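Local coordinates for protein probable tRNA pseudouridine synthase D (Methanosarcina mazei, PDB 1Z2Z) that probably converts uridine 13 of transfer RNA into pseudouridine, as a member of the TruD family of pseudouridine synthases, at residues P180-V185 and Q263-M268; A188-N193 and E369-E374; M268-Y273 and P377-K382; Q274-N279 and K362-S367. All coordinates share one frame; numbering follows the deposited sequence.

In the fold
Three of the four contacts use one long helix, 263-287: contact 1 in its early part, contact 3 on the next turns and contact 4 further along. Helix 182-191 serves twice, its start in contact 1 and its end in contact 2. Contacts 2 and 3 are buried and draw on the same loop after helix 352-363, whereas contacts 1 and 4 are partly buried. None carries a hydrogen bond between its segments. Contacts 2 and 4 join aliphatic branches to each other and to aromatic rings; contacts 1 to 3 also set side-chain carbons against backbone carbonyls, while contact 4 is side chain to side chain. Several polar groups pair within a segment or outside; R267 ties contact 1 to contact 3.

Contact 1. Residues P180-V185 and Q263-M268; sequences PVTHLV and QNLYRM
T182 meets L265 and M268 entirely through van der Waals contacts, one to a side chain and one to a carbonyl. The methyl CG2 of T182 faces the branch CD1 of L265 at 4.4 Å, a loose apolar touch. L265 sends its CB past the other segment rather than at it, and the bends further out bring CD1 back toward the threonine; the leucine also packs on Y201 of helix 194-202. Against the backbone, T182 CB lies 4.2 Å from the carbonyl oxygen of M268. The side chain of M268, a selenomethionine, adds only its root: CB stays 4.8 Å from T182 CG2, and the selenium and its methyl lead away.

Here, in the TRUD region, the start of helix 182-191 meets the early part of helix 263-287. V181 is the N-cap of the former, with its carbonyl accepting from V185 N at 2.8 Å.

The polar bonds turn elsewhere. With chi1 at 57°, T182 has OG1 beside both its backbone N and its carbonyl carbon, and this hydroxyl is bonded to the backbone oxygen of F175, not to M268. R267 NE likewise is bonded to the backbone oxygen of E378.

Contact 2. Residues A188-N193 and E369-E374; sequences AIVEGN and EGFNIE
V190 lays its CG2 methyl over one face of the F371 ring, nearest CE2 at 4.4 Å. The valine belongs to the last turn of helix 182-191, which ends in a Schellman motif: G192 takes a positive phi of 109°, and its N bonds back to I189 O at 2.7 Å and, weakly, to A188 O. The helix end thus lies against the chain that follows helix 352-363, where a 3-10 turn that includes G370 runs into loop, within the TRUD region.

The second methyl of V190 has a backbone partner. CG1, anti to the valine's own N (chi1 167°), stands 4.0 Å from the carbonyl oxygen of G370. Having no side chain on the face turned to the helix, G370 allows the two chains to draw together, with V190 CA and G370 CA 5.5 Å apart.

F371 has its CB directed away from the helix, and its ring also packs on V270, Y273 and Q274 of helix 263-287; one aromatic group therefore touches two helices. On the other flank, F194 of helix 194-202 touches both I189 and I373. These isoleucines approach each other at a slant, and the CG2 methyl of I189 reaches I373 CG1 at 3.5 Å and I373 CG2 at 4.0 Å.

Contact 3. Residues M268-Y273 and P377-K382; sequences MFVHGY and PEMSSK
V270 points its CB from helix 263-287 toward the loop containing M379, and each of its carbons can be followed to a neighbour. CB itself lies 4.0 Å from the carbonyl oxygen of M379. The branch CG2, anti to the valine's carbonyl carbon, comes to 3.4 Å from M379 O, and it also touches the second methylene of that side chain, M379 CG, at 4.1 Å. The other branch, CG1, is directed to S381 and meets its CB at 4.4 Å. One valine therefore spans a backbone carbonyl, a selenomethionine chain and a serine.

M379 starts off alongside the helix; with CG anti to its backbone N (chi1 -172°), its far end is carried nearer. There the chain bends at chi3, leaving the terminal methyl CE a distant neighbour of the F269 ring, 4.9 Å from F269 CD1.

Several polar groups of the loop are bonded within it or close by. P377 O accepts two bonds from S380, one from the backbone N and one from the hydroxyl OG at 2.6 Å, the hydroxyl lying in the plane of the carbonyl group at one of its lone pairs, with an angle of 132° at the oxygen. S381 OG is bonded to G383 N, and E378 forms a salt bridge with R259. The whole is a helix flanked by a short 3-10 turn, 377-379, whose emerging chain crosses the helix side within the TRUD region of this synthase family.

Contact 4. Residues Q274-N279 and K362-S367; sequences QSYIYN and KELGVS
The Y276 ring receives the CD2 methyl of L364 at a slant, with 3.9 Å between CD2 and the ring carbon CE2. A chi1 of 170° swings the ring opposite the backbone N and out from helix 263-287 toward the other segment, and near its root, at CB, the tyrosine is packed by H183 of contact 1. A second ring on the same helix, that of Y278, meets F170 edge-to-face and has its hydroxyl bonded to the backbone oxygens of E387 and N168.

L364 CD2 does double work, since the same methyl rests 3.7 Å from I277 CG1. L364 sits where helix 352-363 gives way to a Schellman motif: G365 turns to a positive phi of 60°, and its N bonds to K362 O at 2.8 Å. The chain leaving this turn brings V366 round to the same helix, so the contact joins the side of one TRUD-region helix to the C-terminal cap of another.

V366 and I277 reach toward each other tip to tip, with the valine methyl CG2 4.0 Å from the isoleucine terminus CD1. Beyond the pair, V366 also touches Y273 and L364 also touches I280, while E363 forms a salt bridge with R284.

Contact 1. Residues P180-V185 and Q263-M268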
loop_
_atom_site.group_PDB
_atom_site.type_symbol
_atom_site.label_atom_id
_atom_site.label_comp_id
_atom_site.label_asym_id
_atom_site.label_seq_id
_atom_site.Cartn_x
_atom_site.Cartn_y
_atom_site.Cartn_z
ATOM N N PRO A 180 -8.337 -7.295 -6.236
ATOM C CA PRO A 180 -8.810 -6.191 -5.394
ATOM C C PRO A 180 -10.320 -6.232 -5.187
ATOM O O PRO A 180 -11.065 -5.575 -5.905
ATOM C CB PRO A 180 -8.366 -4.958 -6.176
ATOM C CG PRO A 180 -8.528 -5.407 -7.597
ATOM C CD PRO A 180 -7.931 -6.803 -7.566
ATOM N N VAL A 181 -10.763 -7.003 -4.199
ATOM C CA VAL A 181 -12.188 -7.139 -3.914
ATOM C C VAL A 181 -12.556 -6.740 -2.488
ATOM O O VAL A 181 -13.733 -6.677 -2.134
ATOM C CB VAL A 181 -12.659 -8.588 -4.138
ATOM C CG1 VAL A 181 -12.791 -8.867 -5.606
ATOM C CG2 VAL A 181 -11.675 -9.545 -3.510
ATOM N N THR A 182 -11.554 -6.471 -1.664
ATOM C CA THR A 182 -11.829 -6.101 -0.288
ATOM C C THR A 182 -12.927 -5.041 -0.216
ATOM O O THR A 182 -14.028 -5.324 0.261
ATOM C CB THR A 182 -10.550 -5.616 0.398
ATOM O OG1 THR A 182 -9.987 -4.520 -0.333
ATOM C CG2 THR A 182 -9.541 -6.750 0.444
ATOM N N HIS A 183 -12.637 -3.844 -0.723
ATOM C CA HIS A 183 -13.593 -2.738 -0.735
ATOM C C HIS A 183 -14.935 -3.151 -1.310
ATOM O O HIS A 183 -15.980 -2.640 -0.909
ATOM C CB HIS A 183 -13.033 -1.553 -1.537
ATOM C CG HIS A 183 -12.887 -1.814 -3.009
ATOM N ND1 HIS A 183 -13.796 -1.358 -3.939
ATOM C CD2 HIS A 183 -11.908 -2.429 -3.713
ATOM C CE1 HIS A 183 -13.380 -1.674 -5.153
ATOM N NE2 HIS A 183 -12.236 -2.324 -5.044
ATOM N N LEU A 184 -14.908 -4.078 -2.254
ATOM C CA LEU A 184 -16.140 -4.547 -2.870
ATOM C C LEU A 184 -16.929 -5.391 -1.883
ATOM O O LEU A 184 -18.152 -5.454 -1.951
ATOM C CB LEU A 184 -15.822 -5.372 -4.117
ATOM C CG LEU A 184 -15.083 -4.630 -5.239
ATOM C CD1 LEU A 184 -14.641 -5.628 -6.295
ATOM C CD2 LEU A 184 -15.991 -3.566 -5.839
ATOM N N VAL A 185 -16.224 -6.035 -0.962
ATOM C CA VAL A 185 -16.870 -6.878 0.029
ATOM C C VAL A 185 -17.321 -6.042 1.223
ATOM O O VAL A 185 -18.406 -6.251 1.767
ATOM C CB VAL A 185 -15.911 -7.989 0.498
ATOM C CG1 VAL A 185 -16.577 -8.862 1.546
ATOM C CG2 VAL A 185 -15.488 -8.828 -0.695
ATOM N N GLN A 263 -8.751 -13.089 12.270
ATOM C CA GLN A 263 -8.961 -11.638 12.356
ATOM C C GLN A 263 -8.310 -10.845 11.217
ATOM O O GLN A 263 -8.332 -9.612 11.227
ATOM C CB GLN A 263 -8.432 -11.116 13.689
ATOM C CG GLN A 263 -7.053 -11.657 14.096
ATOM C CD GLN A 263 -5.899 -11.199 13.203
ATOM O OE1 GLN A 263 -5.731 -11.673 12.075
ATOM N NE2 GLN A 263 -5.094 -10.273 13.714
ATOM N N ASN A 264 -7.730 -11.558 10.251
ATOM C CA ASN A 264 -7.062 -10.940 9.105
ATOM C C ASN A 264 -8.109 -10.240 8.252
ATOM O O ASN A 264 -8.566 -9.148 8.596
ATOM C CB ASN A 264 -6.330 -12.003 8.268
ATOM C CG ASN A 264 -5.215 -11.414 7.393
ATOM O OD1 ASN A 264 -4.661 -12.102 6.524
ATOM N ND2 ASN A 264 -4.875 -10.149 7.632
ATOM N N LEU A 265 -8.497 -10.866 7.144
ATOM C CA LEU A 265 -9.507 -10.275 6.273
ATOM C C LEU A 265 -10.724 -9.929 7.115
ATOM O O LEU A 265 -11.484 -9.022 6.779
ATOM C CB LEU A 265 -9.915 -11.245 5.156
ATOM C CG LEU A 265 -8.973 -11.401 3.961
ATOM C CD1 LEU A 265 -8.756 -10.047 3.294
ATOM C CD2 LEU A 265 -7.657 -11.991 4.426
ATOM N N TYR A 266 -10.890 -10.664 8.209
ATOM C CA TYR A 266 -12.001 -10.466 9.135
ATOM C C TYR A 266 -12.429 -9.002 9.171
ATOM O O TYR A 266 -13.618 -8.692 9.171
ATOM C CB TYR A 266 -11.585 -10.923 10.539
ATOM C CG TYR A 266 -12.732 -11.060 11.510
ATOM C CD1 TYR A 266 -13.839 -11.856 11.199
ATOM C CD2 TYR A 266 -12.724 -10.379 12.732
ATOM C CE1 TYR A 266 -14.913 -11.963 12.075
ATOM C CE2 TYR A 266 -13.794 -10.479 13.617
ATOM C CZ TYR A 266 -14.886 -11.270 13.282
ATOM O OH TYR A 266 -15.954 -11.350 14.145
ATOM N N ARG A 267 -11.453 -8.103 9.184
ATOM C CA ARG A 267 -11.756 -6.690 9.217
ATOM C C ARG A 267 -11.146 -5.923 8.037
ATOM O O ARG A 267 -11.315 -4.707 7.930
ATOM C CB ARG A 267 -11.283 -6.094 10.550
ATOM C CG ARG A 267 -11.744 -6.882 11.775
ATOM C CD ARG A 267 -11.466 -6.138 13.079
ATOM N NE ARG A 267 -12.478 -5.126 13.361
ATOM C CZ ARG A 267 -12.238 -3.824 13.442
ATOM N NH1 ARG A 267 -11.008 -3.357 13.266
ATOM N NH2 ARG A 267 -13.235 -2.986 13.693
HETATM N N MSE A 268 -10.440 -6.622 7.150
HETATM C CA MSE A 268 -9.831 -5.964 5.988
HETATM C C MSE A 268 -10.898 -5.459 5.025
HETATM O O MSE A 268 -10.768 -4.384 4.439
HETATM C CB MSE A 268 -8.893 -6.913 5.236
HETATM C CG MSE A 268 -7.580 -7.224 5.947
HETATM SE SE MSE A 268 -6.260 -8.008 4.715
HETATM C CE MSE A 268 -4.850 -6.656 4.841
#

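Contact 2. Residues A188-N193 and E369-E374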
loop_
_atom_site.group_PDB
_atom_site.type_symbol
_atom_site.label_atom_id
_atom_site.label_comp_id
_atom_site.label_asym_id
_atom_site.label_seq_id
_atom_site.Cartn_x
_atom_site.Cartn_y
_atom_site.Cartn_z
ATOM N N ALA A 188 -20.704 -4.398 0.624
ATOM C CA ALA A 188 -21.902 -5.216 0.724
ATOM C C ALA A 188 -22.291 -5.441 2.181
ATOM O O ALA A 188 -23.470 -5.386 2.537
ATOM C CB ALA A 188 -21.689 -6.551 0.030
ATOM N N ILE A 189 -21.301 -5.690 3.031
ATOM C CA ILE A 189 -21.577 -5.924 4.442
ATOM C C ILE A 189 -22.286 -4.711 5.052
ATOM O O ILE A 189 -23.352 -4.848 5.652
ATOM C CB ILE A 189 -20.275 -6.235 5.215
ATOM C CG1 ILE A 189 -19.507 -7.345 4.506
ATOM C CG2 ILE A 189 -20.597 -6.736 6.606
ATOM C CD1 ILE A 189 -18.147 -7.604 5.107
ATOM N N VAL A 190 -21.699 -3.527 4.884
ATOM C CA VAL A 190 -22.274 -2.278 5.394
ATOM C C VAL A 190 -23.746 -2.132 4.996
ATOM O O VAL A 190 -24.610 -1.845 5.832
ATOM C CB VAL A 190 -21.500 -1.051 4.850
ATOM C CG1 VAL A 190 -22.274 0.229 5.120
ATOM C CG2 VAL A 190 -20.127 -0.981 5.489
ATOM N N GLU A 191 -24.019 -2.323 3.709
ATOM C CA GLU A 191 -25.370 -2.219 3.171
ATOM C C GLU A 191 -26.275 -3.291 3.763
ATOM O O GLU A 191 -27.501 -3.176 3.708
ATOM C CB GLU A 191 -25.338 -2.370 1.651
ATOM C CG GLU A 191 -24.464 -1.359 0.937
ATOM C CD GLU A 191 -24.322 -1.659 -0.544
ATOM O OE1 GLU A 191 -23.737 -0.824 -1.266
ATOM O OE2 GLU A 191 -24.790 -2.736 -0.983
ATOM N N GLY A 192 -25.660 -4.335 4.318
ATOM C CA GLY A 192 -26.415 -5.419 4.916
ATOM C C GLY A 192 -26.363 -6.701 4.110
ATOM O O GLY A 192 -26.642 -7.778 4.628
ATOM N N ASN A 193 -26.004 -6.602 2.837
ATOM C CA ASN A 193 -25.939 -7.788 1.994
ATOM C C ASN A 193 -24.780 -8.710 2.341
ATOM O O ASN A 193 -23.621 -8.302 2.304
ATOM C CB ASN A 193 -25.817 -7.383 0.533
ATOM C CG ASN A 193 -27.024 -6.639 0.046
ATOM O OD1 ASN A 193 -28.116 -7.203 -0.053
ATOM N ND2 ASN A 193 -26.845 -5.358 -0.256
ATOM N N GLU A 369 -24.208 5.036 10.714
ATOM C CA GLU A 369 -24.917 4.065 11.547
ATOM C C GLU A 369 -24.827 2.689 10.903
ATOM O O GLU A 369 -25.241 1.685 11.484
ATOM C CB GLU A 369 -26.385 4.478 11.666
ATOM C CG GLU A 369 -26.565 5.960 11.972
ATOM C CD GLU A 369 -27.901 6.507 11.499
ATOM O OE1 GLU A 369 -28.220 6.350 10.295
ATOM O OE2 GLU A 369 -28.624 7.111 12.327
ATOM N N GLY A 370 -24.283 2.659 9.691
ATOM C CA GLY A 370 -24.146 1.414 8.963
ATOM C C GLY A 370 -22.849 0.679 9.244
ATOM O O GLY A 370 -22.763 -0.526 9.000
ATOM N N PHE A 371 -21.843 1.396 9.750
ATOM C CA PHE A 371 -20.548 0.791 10.060
ATOM C C PHE A 371 -20.571 -0.023 11.342
ATOM O O PHE A 371 -19.547 -0.180 12.011
ATOM C CB PHE A 371 -19.444 1.848 10.164
ATOM C CG PHE A 371 -18.774 2.153 8.854
ATOM C CD1 PHE A 371 -19.221 3.197 8.048
ATOM C CD2 PHE A 371 -17.692 1.391 8.424
ATOM C CE1 PHE A 371 -18.606 3.477 6.827
ATOM C CE2 PHE A 371 -17.071 1.660 7.208
ATOM C CZ PHE A 371 -17.527 2.710 6.408
ATOM N N ASN A 372 -21.744 -0.536 11.682
ATOM C CA ASN A 372 -21.898 -1.356 12.867
ATOM C C ASN A 372 -22.579 -2.653 12.471
ATOM O O ASN A 372 -23.750 -2.878 12.759
ATOM C CB ASN A 372 -22.715 -0.617 13.931
ATOM C CG ASN A 372 -21.938 0.518 14.577
ATOM O OD1 ASN A 372 -21.600 1.507 13.924
ATOM N ND2 ASN A 372 -21.641 0.373 15.865
ATOM N N ILE A 373 -21.829 -3.506 11.793
ATOM C CA ILE A 373 -22.351 -4.783 11.346
ATOM C C ILE A 373 -23.090 -5.511 12.470
ATOM O O ILE A 373 -22.484 -5.879 13.473
ATOM C CB ILE A 373 -21.205 -5.678 10.827
ATOM C CG1 ILE A 373 -20.495 -4.996 9.653
ATOM C CG2 ILE A 373 -21.754 -7.025 10.392
ATOM C CD1 ILE A 373 -19.736 -3.736 10.017
ATOM N N GLU A 374 -24.397 -5.711 12.306
ATOM C CA GLU A 374 -25.191 -6.412 13.315
ATOM C C GLU A 374 -24.757 -7.872 13.400
ATOM O O GLU A 374 -24.403 -8.359 14.472
ATOM C CB GLU A 374 -26.692 -6.346 12.984
ATOM C CG GLU A 374 -27.308 -4.945 13.024
ATOM C CD GLU A 374 -28.796 -4.940 12.685
ATOM O OE1 GLU A 374 -29.162 -5.342 11.562
ATOM O OE2 GLU A 374 -29.604 -4.531 13.539
#

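Contact 3. Residues M268-Y273 and P377-K382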
loop_
_atom_site.group_PDB
_atom_site.type_symbol
_atom_site.label_atom_id
_atom_site.label_comp_id
_atom_site.label_asym_id
_atom_site.label_seq_id
_atom_site.Cartn_x
_atom_site.Cartn_y
_atom_site.Cartn_z
HETATM N N MSE A 268 -10.440 -6.622 7.150
HETATM C CA MSE A 268 -9.831 -5.964 5.988
HETATM C C MSE A 268 -10.898 -5.459 5.025
HETATM O O MSE A 268 -10.768 -4.384 4.439
HETATM C CB MSE A 268 -8.893 -6.913 5.236
HETATM C CG MSE A 268 -7.580 -7.224 5.947
HETATM SE SE MSE A 268 -6.260 -8.008 4.715
HETATM C CE MSE A 268 -4.850 -6.656 4.841
ATOM N N PHE A 269 -11.960 -6.232 4.860
ATOM C CA PHE A 269 -13.022 -5.821 3.969
ATOM C C PHE A 269 -13.529 -4.429 4.338
ATOM O O PHE A 269 -13.414 -3.498 3.541
ATOM C CB PHE A 269 -14.160 -6.829 4.020
ATOM C CG PHE A 269 -13.709 -8.236 3.807
ATOM C CD1 PHE A 269 -13.967 -9.210 4.759
ATOM C CD2 PHE A 269 -13.038 -8.597 2.646
ATOM C CE1 PHE A 269 -13.543 -10.520 4.569
ATOM C CE2 PHE A 269 -12.612 -9.908 2.449
ATOM C CZ PHE A 269 -12.875 -10.870 3.407
ATOM N N VAL A 270 -14.071 -4.279 5.547
ATOM C CA VAL A 270 -14.602 -2.985 5.980
ATOM C C VAL A 270 -13.544 -1.883 5.857
ATOM O O VAL A 270 -13.850 -0.771 5.418
ATOM C CB VAL A 270 -15.156 -3.035 7.455
ATOM C CG1 VAL A 270 -15.552 -1.637 7.917
ATOM C CG2 VAL A 270 -16.386 -3.955 7.539
ATOM N N HIS A 271 -12.301 -2.195 6.226
ATOM C CA HIS A 271 -11.203 -1.229 6.142
ATOM C C HIS A 271 -10.955 -0.851 4.680
ATOM O O HIS A 271 -10.534 0.272 4.366
ATOM C CB HIS A 271 -9.931 -1.815 6.770
ATOM C CG HIS A 271 -8.728 -0.932 6.653
ATOM N ND1 HIS A 271 -8.050 -0.748 5.467
ATOM C CD2 HIS A 271 -8.064 -0.197 7.577
ATOM C CE1 HIS A 271 -7.022 0.055 5.666
ATOM N NE2 HIS A 271 -7.007 0.405 6.941
ATOM N N GLY A 272 -11.215 -1.797 3.787
ATOM C CA GLY A 272 -11.044 -1.521 2.376
ATOM C C GLY A 272 -12.058 -0.460 1.992
ATOM O O GLY A 272 -11.677 0.645 1.601
ATOM N N TYR A 273 -13.347 -0.791 2.129
ATOM C CA TYR A 273 -14.444 0.121 1.795
ATOM C C TYR A 273 -14.208 1.495 2.369
ATOM O O TYR A 273 -14.699 2.490 1.839
ATOM C CB TYR A 273 -15.776 -0.407 2.321
ATOM C CG TYR A 273 -16.963 0.446 1.923
ATOM C CD1 TYR A 273 -17.193 0.773 0.585
ATOM C CD2 TYR A 273 -17.880 0.892 2.876
ATOM C CE1 TYR A 273 -18.307 1.521 0.205
ATOM C CE2 TYR A 273 -18.999 1.640 2.507
ATOM C CZ TYR A 273 -19.207 1.949 1.170
ATOM O OH TYR A 273 -20.316 2.688 0.803
ATOM N N PRO A 377 -20.575 -7.771 14.719
ATOM C CA PRO A 377 -20.159 -6.534 15.383
ATOM C C PRO A 377 -18.640 -6.381 15.421
ATOM O O PRO A 377 -18.111 -5.309 15.129
ATOM C CB PRO A 377 -20.772 -6.675 16.771
ATOM C CG PRO A 377 -20.748 -8.160 16.993
ATOM C CD PRO A 377 -21.236 -8.683 15.669
ATOM N N GLU A 378 -17.950 -7.462 15.778
ATOM C CA GLU A 378 -16.488 -7.474 15.865
ATOM C C GLU A 378 -15.912 -6.962 14.550
ATOM O O GLU A 378 -14.809 -6.412 14.496
ATOM C CB GLU A 378 -15.970 -8.901 16.111
ATOM C CG GLU A 378 -16.911 -9.831 16.891
ATOM C CD GLU A 378 -18.040 -10.390 16.034
ATOM O OE1 GLU A 378 -18.900 -11.124 16.569
ATOM O OE2 GLU A 378 -18.067 -10.099 14.820
HETATM N N MSE A 379 -16.690 -7.151 13.493
HETATM C CA MSE A 379 -16.308 -6.752 12.155
HETATM C C MSE A 379 -16.631 -5.293 11.880
HETATM O O MSE A 379 -16.244 -4.751 10.844
HETATM C CB MSE A 379 -17.034 -7.639 11.150
HETATM C CG MSE A 379 -16.601 -7.464 9.716
HETATM SE SE MSE A 379 -17.713 -8.538 8.583
HETATM C CE MSE A 379 -16.713 -10.204 8.660
ATOM N N SER A 380 -17.343 -4.657 12.806
ATOM C CA SER A 380 -17.707 -3.260 12.621
ATOM C C SER A 380 -16.681 -2.338 13.251
ATOM O O SER A 380 -16.270 -2.512 14.398
ATOM C CB SER A 380 -19.100 -2.971 13.194
ATOM O OG SER A 380 -19.094 -2.928 14.606
ATOM N N SER A 381 -16.267 -1.356 12.469
ATOM C CA SER A 381 -15.287 -0.392 12.911
ATOM C C SER A 381 -15.994 0.921 13.183
ATOM O O SER A 381 -17.114 1.150 12.715
ATOM C CB SER A 381 -14.220 -0.199 11.828
ATOM O OG SER A 381 -13.270 0.787 12.199
ATOM N N LYS A 382 -15.323 1.776 13.945
ATOM C CA LYS A 382 -15.850 3.078 14.299
ATOM C C LYS A 382 -15.245 4.179 13.444
ATOM O O LYS A 382 -15.715 5.313 13.471
ATOM C CB LYS A 382 -15.609 3.361 15.789
ATOM C CG LYS A 382 -14.256 2.890 16.363
ATOM C CD LYS A 382 -13.080 3.809 16.024
ATOM C CE LYS A 382 -11.815 3.360 16.753
ATOM N NZ LYS A 382 -10.595 4.149 16.390
#

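Contact 4. Residues Q274-N279 and K362-S367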
loop_
_atom_site.group_PDB
_atom_site.type_symbol
_atom_site.label_atom_id
_atom_site.label_comp_id
_atom_site.label_asym_id
_atom_site.label_seq_id
_atom_site.Cartn_x
_atom_site.Cartn_y
_atom_site.Cartn_z
ATOM N N GLN A 274 -13.468 1.539 3.470
ATOM C CA GLN A 274 -13.137 2.797 4.117
ATOM C C GLN A 274 -12.060 3.489 3.320
ATOM O O GLN A 274 -12.117 4.698 3.073
ATOM C CB GLN A 274 -12.631 2.559 5.533
ATOM C CG GLN A 274 -13.742 2.384 6.529
ATOM C CD GLN A 274 -13.233 2.195 7.928
ATOM O OE1 GLN A 274 -14.016 2.154 8.870
ATOM N NE2 GLN A 274 -11.916 2.072 8.079
ATOM N N SER A 275 -11.059 2.712 2.927
ATOM C CA SER A 275 -9.967 3.255 2.140
ATOM C C SER A 275 -10.558 3.781 0.835
ATOM O O SER A 275 -10.122 4.802 0.314
ATOM C CB SER A 275 -8.928 2.161 1.899
ATOM O OG SER A 275 -8.401 1.734 3.142
ATOM N N TYR A 276 -11.571 3.090 0.331
ATOM C CA TYR A 276 -12.229 3.500 -0.893
ATOM C C TYR A 276 -12.789 4.910 -0.728
ATOM O O TYR A 276 -12.435 5.838 -1.467
ATOM C CB TYR A 276 -13.361 2.539 -1.196
ATOM C CG TYR A 276 -14.263 2.987 -2.307
ATOM C CD1 TYR A 276 -13.822 3.011 -3.628
ATOM C CD2 TYR A 276 -15.580 3.358 -2.044
ATOM C CE1 TYR A 276 -14.682 3.386 -4.658
ATOM C CE2 TYR A 276 -16.440 3.735 -3.066
ATOM C CZ TYR A 276 -15.989 3.746 -4.365
ATOM O OH TYR A 276 -16.859 4.114 -5.364
ATOM N N ILE A 277 -13.671 5.056 0.258
ATOM C CA ILE A 277 -14.303 6.335 0.542
ATOM C C ILE A 277 -13.239 7.398 0.785
ATOM O O ILE A 277 -13.350 8.540 0.321
ATOM C CB ILE A 277 -15.231 6.208 1.760
ATOM C CG1 ILE A 277 -16.395 5.269 1.396
ATOM C CG2 ILE A 277 -15.708 7.589 2.195
ATOM C CD1 ILE A 277 -17.209 4.713 2.570
ATOM N N TYR A 278 -12.190 7.008 1.489
ATOM C CA TYR A 278 -11.121 7.936 1.765
ATOM C C TYR A 278 -10.478 8.475 0.467
ATOM O O TYR A 278 -10.144 9.658 0.375
ATOM C CB TYR A 278 -10.091 7.263 2.673
ATOM C CG TYR A 278 -8.782 7.978 2.709
ATOM C CD1 TYR A 278 -7.857 7.818 1.693
ATOM C CD2 TYR A 278 -8.461 8.820 3.756
ATOM C CE1 TYR A 278 -6.644 8.477 1.718
ATOM C CE2 TYR A 278 -7.250 9.483 3.796
ATOM C CZ TYR A 278 -6.344 9.303 2.773
ATOM O OH TYR A 278 -5.123 9.937 2.827
ATOM N N ASN A 279 -10.312 7.617 -0.535
ATOM C CA ASN A 279 -9.721 8.039 -1.809
ATOM C C ASN A 279 -10.590 9.086 -2.473
ATOM O O ASN A 279 -10.123 10.159 -2.844
ATOM C CB ASN A 279 -9.578 6.844 -2.758
ATOM C CG ASN A 279 -8.358 6.005 -2.460
ATOM O OD1 ASN A 279 -8.397 4.779 -2.570
ATOM N ND2 ASN A 279 -7.262 6.658 -2.097
ATOM N N LYS A 362 -22.641 11.528 1.023
ATOM C CA LYS A 362 -23.981 11.766 0.502
ATOM C C LYS A 362 -24.241 11.032 -0.812
ATOM O O LYS A 362 -25.110 10.158 -0.876
ATOM C CB LYS A 362 -24.208 13.270 0.312
ATOM C CG LYS A 362 -25.667 13.665 0.099
ATOM C CD LYS A 362 -25.804 15.171 -0.038
ATOM C CE LYS A 362 -27.251 15.597 -0.228
ATOM N NZ LYS A 362 -27.347 17.079 -0.411
ATOM N N GLU A 363 -23.495 11.384 -1.857
ATOM C CA GLU A 363 -23.669 10.748 -3.160
ATOM C C GLU A 363 -23.461 9.241 -3.069
ATOM O O GLU A 363 -24.106 8.464 -3.778
ATOM C CB GLU A 363 -22.694 11.330 -4.193
ATOM C CG GLU A 363 -21.222 11.029 -3.938
ATOM C CD GLU A 363 -20.322 11.419 -5.113
ATOM O OE1 GLU A 363 -19.077 11.372 -4.967
ATOM O OE2 GLU A 363 -20.860 11.769 -6.188
ATOM N N LEU A 364 -22.566 8.830 -2.183
ATOM C CA LEU A 364 -22.272 7.419 -2.016
ATOM C C LEU A 364 -23.349 6.720 -1.199
ATOM O O LEU A 364 -23.344 5.494 -1.064
ATOM C CB LEU A 364 -20.907 7.258 -1.353
ATOM C CG LEU A 364 -19.857 6.453 -2.125
ATOM C CD1 LEU A 364 -19.727 6.957 -3.559
ATOM C CD2 LEU A 364 -18.530 6.564 -1.392
ATOM N N GLY A 365 -24.280 7.506 -0.666
ATOM C CA GLY A 365 -25.356 6.945 0.133
ATOM C C GLY A 365 -24.834 6.201 1.344
ATOM O O GLY A 365 -25.459 5.255 1.817
ATOM N N VAL A 366 -23.678 6.633 1.841
ATOM C CA VAL A 366 -23.053 6.017 3.005
ATOM C C VAL A 366 -23.762 6.446 4.278
ATOM O O VAL A 366 -24.226 7.583 4.381
ATOM C CB VAL A 366 -21.586 6.435 3.143
ATOM C CG1 VAL A 366 -20.937 5.675 4.291
ATOM C CG2 VAL A 366 -20.860 6.188 1.843
ATOM N N SER A 367 -23.821 5.534 5.248
ATOM C CA SER A 367 -24.464 5.784 6.539
ATOM C C SER A 367 -23.542 5.415 7.706
ATOM O O SER A 367 -23.165 4.254 7.859
ATOM C CB SER A 367 -25.758 4.969 6.640
ATOM O OG SER A 367 -25.505 3.586 6.457
#